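Long-range contact in dihydrodipicolinate synthase (Agrobacterium tumefaciens, PDB 3B4U), which probably condenses pyruvate with an aldehyde such as aspartate semialdehyde through a Schiff base: residues N112-A124 with V147-F161. Sequence-based numbering, arbitrary orientation. Where two conformers were deposited one is given.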
loop_
_atom_site.group_PDB
_atom_site.type_symbol
_atom_site.label_atom_id
_atom_site.label_comp_id
_atom_site.label_asym_id
_atom_site.label_seq_id
_atom_site.Cartn_x
_atom_site.Cartn_y
_atom_site.Cartn_z
ATOM N N ASN B 112 4.626 11.173 3.011
ATOM C CA ASN B 112 4.686 12.610 3.309
ATOM C C ASN B 112 3.611 13.387 2.577
ATOM O O ASN B 112 3.868 14.462 2.036
ATOM C CB ASN B 112 6.064 13.184 2.984
ATOM C CG ASN B 112 7.125 12.542 3.782
ATOM O OD1 ASN B 112 7.130 12.626 5.021
ATOM N ND2 ASN B 112 7.986 11.789 3.106
ATOM N N VAL B 113 2.400 12.858 2.576
ATOM C CA VAL B 113 1.314 13.518 1.891
ATOM C C VAL B 113 0.635 14.547 2.792
ATOM O O VAL B 113 0.654 14.457 3.991
ATOM C CB VAL B 113 0.304 12.499 1.326
ATOM C CG1 VAL B 113 0.984 11.585 0.299
ATOM C CG2 VAL B 113 -0.376 11.690 2.443
ATOM N N SER B 114 0.056 15.544 2.148
ATOM C CA SER B 114 -0.533 16.684 2.842
ATOM C C SER B 114 -1.973 16.428 3.265
ATOM O O SER B 114 -2.684 15.615 2.687
ATOM C CB SER B 114 -0.484 17.928 1.964
ATOM O OG SER B 114 -1.353 17.815 0.879
ATOM N N ASP B 115 -2.440 17.199 4.250
ATOM C CA ASP B 115 -3.844 17.163 4.628
ATOM C C ASP B 115 -4.733 17.509 3.437
ATOM O O ASP B 115 -5.780 16.899 3.257
ATOM C CB ASP B 115 -4.151 18.136 5.766
ATOM C CG ASP B 115 -3.695 17.650 7.109
ATOM O OD1 ASP B 115 -2.851 16.735 7.183
ATOM O OD2 ASP B 115 -4.195 18.202 8.112
ATOM N N ASP B 116 -4.345 18.501 2.627
ATOM C CA ASP B 116 -5.147 18.854 1.479
ATOM C C ASP B 116 -5.274 17.668 0.508
ATOM O O ASP B 116 -6.337 17.393 -0.015
ATOM C CB ASP B 116 -4.565 20.070 0.774
ATOM C CG ASP B 116 -4.749 21.364 1.530
ATOM O OD1 ASP B 116 -5.526 21.414 2.508
ATOM O OD2 ASP B 116 -4.137 22.361 1.114
ATOM N N GLY B 117 -4.164 16.994 0.243
ATOM C CA GLY B 117 -4.172 15.827 -0.605
ATOM C C GLY B 117 -5.071 14.724 -0.072
ATOM O O GLY B 117 -5.824 14.094 -0.805
ATOM N N LEU B 118 -5.002 14.510 1.228
ATOM C CA LEU B 118 -5.858 13.499 1.865
ATOM C C LEU B 118 -7.341 13.888 1.815
ATOM O O LEU B 118 -8.183 13.050 1.526
ATOM C CB LEU B 118 -5.417 13.280 3.300
ATOM C CG LEU B 118 -4.069 12.588 3.441
ATOM C CD1 LEU B 118 -3.626 12.647 4.876
ATOM C CD2 LEU B 118 -4.124 11.109 2.946
ATOM N N PHE B 119 -7.665 15.163 2.072
ATOM C CA PHE B 119 -9.052 15.592 1.985
ATOM C C PHE B 119 -9.596 15.299 0.589
ATOM O O PHE B 119 -10.682 14.774 0.426
ATOM C CB PHE B 119 -9.197 17.100 2.301
ATOM C CG PHE B 119 -10.610 17.566 2.202
ATOM C CD1 PHE B 119 -11.489 17.367 3.241
ATOM C CD2 PHE B 119 -11.084 18.101 1.018
ATOM C CE1 PHE B 119 -12.810 17.727 3.122
ATOM C CE2 PHE B 119 -12.408 18.444 0.882
ATOM C CZ PHE B 119 -13.268 18.244 1.929
ATOM N N ALA B 120 -8.821 15.673 -0.429
ATOM C CA ALA B 120 -9.224 15.446 -1.796
ATOM C C ALA B 120 -9.394 13.970 -2.099
ATOM O O ALA B 120 -10.292 13.583 -2.838
ATOM C CB ALA B 120 -8.210 16.083 -2.746
ATOM N N TRP B 121 -8.536 13.122 -1.538
ATOM C CA TRP B 121 -8.629 11.687 -1.795
ATOM C C TRP B 121 -9.922 11.122 -1.185
ATOM O O TRP B 121 -10.686 10.434 -1.852
ATOM C CB TRP B 121 -7.435 10.950 -1.183
ATOM C CG TRP B 121 -7.367 9.506 -1.564
ATOM C CD1 TRP B 121 -6.779 9.002 -2.677
ATOM C CD2 TRP B 121 -7.870 8.394 -0.829
ATOM N NE1 TRP B 121 -6.884 7.637 -2.675
ATOM C CE2 TRP B 121 -7.562 7.237 -1.562
ATOM C CE3 TRP B 121 -8.542 8.256 0.376
ATOM C CZ2 TRP B 121 -7.860 5.950 -1.099
ATOM C CZ3 TRP B 121 -8.846 6.985 0.841
ATOM C CH2 TRP B 121 -8.502 5.849 0.091
ATOM N N PHE B 122 -10.155 11.411 0.101
ATOM C CA PHE B 122 -11.371 10.932 0.731
ATOM C C PHE B 122 -12.608 11.462 0.006
ATOM O O PHE B 122 -13.552 10.727 -0.234
ATOM C CB PHE B 122 -11.400 11.312 2.214
ATOM C CG PHE B 122 -10.526 10.474 3.107
ATOM C CD1 PHE B 122 -10.838 9.148 3.367
ATOM C CD2 PHE B 122 -9.387 11.007 3.670
ATOM C CE1 PHE B 122 -10.038 8.368 4.179
ATOM C CE2 PHE B 122 -8.591 10.237 4.487
ATOM C CZ PHE B 122 -8.919 8.930 4.746
ATOM N N SER B 123 -12.600 12.746 -0.329
ATOM C CA SER B 123 -13.734 13.302 -1.064
ATOM C C SER B 123 -14.002 12.563 -2.365
ATOM O O SER B 123 -15.146 12.263 -2.698
ATOM C CB SER B 123 -13.489 14.767 -1.382
ATOM O OG SER B 123 -14.611 15.300 -2.070
ATOM N N ALA B 124 -12.944 12.251 -3.110
ATOM C CA ALA B 124 -13.102 11.537 -4.379
ATOM C C ALA B 124 -13.624 10.123 -4.169
ATOM O O ALA B 124 -14.457 9.648 -4.933
ATOM C CB ALA B 124 -11.784 11.514 -5.129
ATOM N N VAL B 147 0.802 7.639 7.462
ATOM C CA VAL B 147 -0.120 8.725 7.132
ATOM C C VAL B 147 -0.944 9.024 8.378
ATOM O O VAL B 147 -1.729 8.229 8.851
ATOM C CB VAL B 147 -1.010 8.374 5.937
ATOM C CG1 VAL B 147 -1.910 9.564 5.643
ATOM C CG2 VAL B 147 -0.162 7.981 4.720
ATOM N N THR B 148 -0.690 10.167 8.964
ATOM C CA THR B 148 -1.486 10.644 10.073
ATOM C C THR B 148 -2.715 11.357 9.563
ATOM O O THR B 148 -2.640 12.109 8.621
ATOM C CB THR B 148 -0.642 11.593 10.922
ATOM O OG1 THR B 148 0.467 10.857 11.480
ATOM C CG2 THR B 148 -1.451 12.202 12.051
ATOM N N LEU B 149 -3.836 11.115 10.220
ATOM C CA LEU B 149 -5.056 11.882 9.994
ATOM C C LEU B 149 -5.173 12.905 11.110
ATOM O O LEU B 149 -5.543 12.592 12.234
ATOM C CB LEU B 149 -6.274 10.961 9.928
ATOM C CG LEU B 149 -6.191 9.774 8.967
ATOM C CD1 LEU B 149 -7.474 8.958 9.021
ATOM C CD2 LEU B 149 -5.854 10.222 7.561
ATOM N N SER B 150 -4.831 14.136 10.810
ATOM C CA SER B 150 -4.818 15.176 11.817
ATOM C C SER B 150 -6.214 15.476 12.340
ATOM O O SER B 150 -7.217 15.220 11.676
ATOM C CB SER B 150 -4.198 16.450 11.257
ATOM O OG SER B 150 -5.083 17.042 10.325
ATOM N N VAL B 151 -6.271 16.046 13.538
ATOM C CA VAL B 151 -7.539 16.515 14.079
ATOM C C VAL B 151 -8.212 17.480 13.116
ATOM O O VAL B 151 -9.419 17.414 12.881
ATOM C CB VAL B 151 -7.341 17.145 15.481
ATOM C CG1 VAL B 151 -8.641 17.747 15.989
ATOM C CG2 VAL B 151 -6.782 16.092 16.467
ATOM N N GLU B 152 -7.419 18.355 12.510
ATOM C CA GLU B 152 -7.923 19.338 11.569
ATOM C C GLU B 152 -8.543 18.647 10.337
ATOM O O GLU B 152 -9.620 19.025 9.869
ATOM C CB GLU B 152 -6.779 20.277 11.184
ATOM C CG GLU B 152 -6.318 21.189 12.329
ATOM C CD GLU B 152 -5.346 20.586 13.401
ATOM O OE1 GLU B 152 -4.802 19.436 13.370
ATOM O OE2 GLU B 152 -5.089 21.351 14.349
ATOM N N LEU B 153 -7.860 17.632 9.809
ATOM C CA LEU B 153 -8.392 16.876 8.678
ATOM C C LEU B 153 -9.691 16.198 9.048
ATOM O O LEU B 153 -10.644 16.227 8.285
ATOM C CB LEU B 153 -7.357 15.854 8.201
ATOM C CG LEU B 153 -7.884 14.976 7.059
ATOM C CD1 LEU B 153 -8.243 15.769 5.792
ATOM C CD2 LEU B 153 -6.859 13.900 6.738
ATOM N N VAL B 154 -9.728 15.552 10.217
ATOM C CA VAL B 154 -10.973 14.904 10.677
ATOM C C VAL B 154 -12.102 15.942 10.702
ATOM O O VAL B 154 -13.187 15.660 10.237
ATOM C CB VAL B 154 -10.789 14.228 12.021
ATOM C CG1 VAL B 154 -12.114 13.775 12.569
ATOM C CG2 VAL B 154 -9.815 13.042 11.912
ATOM N N GLY B 155 -11.820 17.157 11.181
ATOM C CA GLY B 155 -12.844 18.216 11.211
ATOM C C GLY B 155 -13.315 18.584 9.817
ATOM O O GLY B 155 -14.494 18.783 9.614
ATOM N N ARG B 156 -12.403 18.704 8.854
ATOM C CA ARG B 156 -12.764 19.001 7.480
ATOM C C ARG B 156 -13.641 17.914 6.901
ATOM O O ARG B 156 -14.586 18.158 6.188
ATOM C CB ARG B 156 -11.540 19.273 6.605
ATOM C CG ARG B 156 -10.779 20.526 7.013
ATOM C CD ARG B 156 -9.398 20.588 6.410
ATOM N NE ARG B 156 -9.460 20.769 4.966
ATOM C CZ ARG B 156 -8.391 20.768 4.173
ATOM N NH1 ARG B 156 -7.193 20.461 4.647
ATOM N NH2 ARG B 156 -8.513 21.027 2.889
ATOM N N LEU B 157 -13.297 16.652 7.175
ATOM C CA LEU B 157 -14.077 15.531 6.681
ATOM C C LEU B 157 -15.471 15.499 7.306
ATOM O O LEU B 157 -16.454 15.267 6.613
ATOM C CB LEU B 157 -13.334 14.219 6.942
ATOM C CG LEU B 157 -12.044 14.038 6.140
ATOM C CD1 LEU B 157 -11.271 12.798 6.681
ATOM C CD2 LEU B 157 -12.306 13.928 4.681
ATOM N N LYS B 158 -15.536 15.685 8.616
ATOM C CA LYS B 158 -16.827 15.686 9.311
ATOM C C LYS B 158 -17.729 16.792 8.790
ATOM O O LYS B 158 -18.913 16.584 8.588
ATOM C CB LYS B 158 -16.584 15.856 10.798
ATOM C CG LYS B 158 -17.811 15.759 11.648
ATOM C CD LYS B 158 -17.497 15.937 13.120
ATOM C CE LYS B 158 -17.529 17.397 13.581
ATOM N NZ LYS B 158 -17.123 17.484 15.016
ATOM N N ALA B 159 -17.169 17.981 8.588
ATOM C CA ALA B 159 -17.951 19.135 8.115
ATOM C C ALA B 159 -18.488 18.901 6.723
ATOM O O ALA B 159 -19.631 19.243 6.439
ATOM C CB ALA B 159 -17.094 20.400 8.164
ATOM N N ALA B 160 -17.654 18.347 5.830
ATOM C CA ALA B 160 -18.060 18.174 4.446
ATOM C C ALA B 160 -18.949 16.964 4.244
ATOM O O ALA B 160 -19.724 16.915 3.291
ATOM C CB ALA B 160 -16.848 18.094 3.556
ATOM N N PHE B 161 -18.809 15.950 5.104
ATOM C CA PHE B 161 -19.404 14.650 4.857
ATOM C C PHE B 161 -20.188 14.111 6.026
ATOM O O PHE B 161 -19.983 12.984 6.475
ATOM C CB PHE B 161 -18.302 13.663 4.414
ATOM C CG PHE B 161 -17.541 14.146 3.216
ATOM C CD1 PHE B 161 -18.191 14.299 1.997
ATOM C CD2 PHE B 161 -16.198 14.474 3.285
ATOM C CE1 PHE B 161 -17.533 14.793 0.897
ATOM C CE2 PHE B 161 -15.517 14.963 2.162
ATOM C CZ PHE B 161 -16.198 15.136 0.984
HETATM O O HOH W 1 -3.907 14.457 8.072
HETATM O O HOH W 2 -6.321 19.963 7.408
#
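Helix 115-124, with Phe-119 as a knob in the hole formed by Leu-153, Arg-156, Leu-157 and Ala-160, runs beside helix 151-160 at 31° with the axes 10.2 Å apart, two outer helices of a TIM barrel. The Phe-119 ring reaches that hole because its CG lies opposite the backbone N (chi1 179°). The edge of the Phe-119 ring meets the methyl of Ala-160, with CZ of the former 3.9 Å from CB of the latter, while the Phe-161 ring lies nearly parallel but slid aside, with little overlap. The guanidinium of Arg-156, its plane nearly parallel to that of the Phe-119 ring (9°), rests one face on Phe-119 CB. From there Arg-156 grips a single oxygen of Asp-116 end-on, its NH1 and NH2 lying 2.9 and 3.0 Å from OD1, a salt bridge whose carboxylate plane stands nearly perpendicular to the guanidinium.

Asp-115 ties the two helix starts together. Ser-150 OG, which caps its own helix by accepting from Leu-153 N, donates to Asp-115 OD2 at 2.7 Å, on the syn side but out of the carboxylate plane. One water joins Asp-115 OD1 to Thr-148 O and Ser-150 N; another links OD2 to Arg-156 NH1. Deeper in, Leu-118 CD1 packs 3.6 Å from Val-147 CG1, and Phe-122 CB sits 3.7 Å from Leu-157 CD2.

Phe-122 and Leu-149 continue inward onto Val-138 of strand 136-140, which lies between the two helices in sequence, while Val-151 and Val-154 turn to helix 175-185 and Trp-121 to helix 84-96.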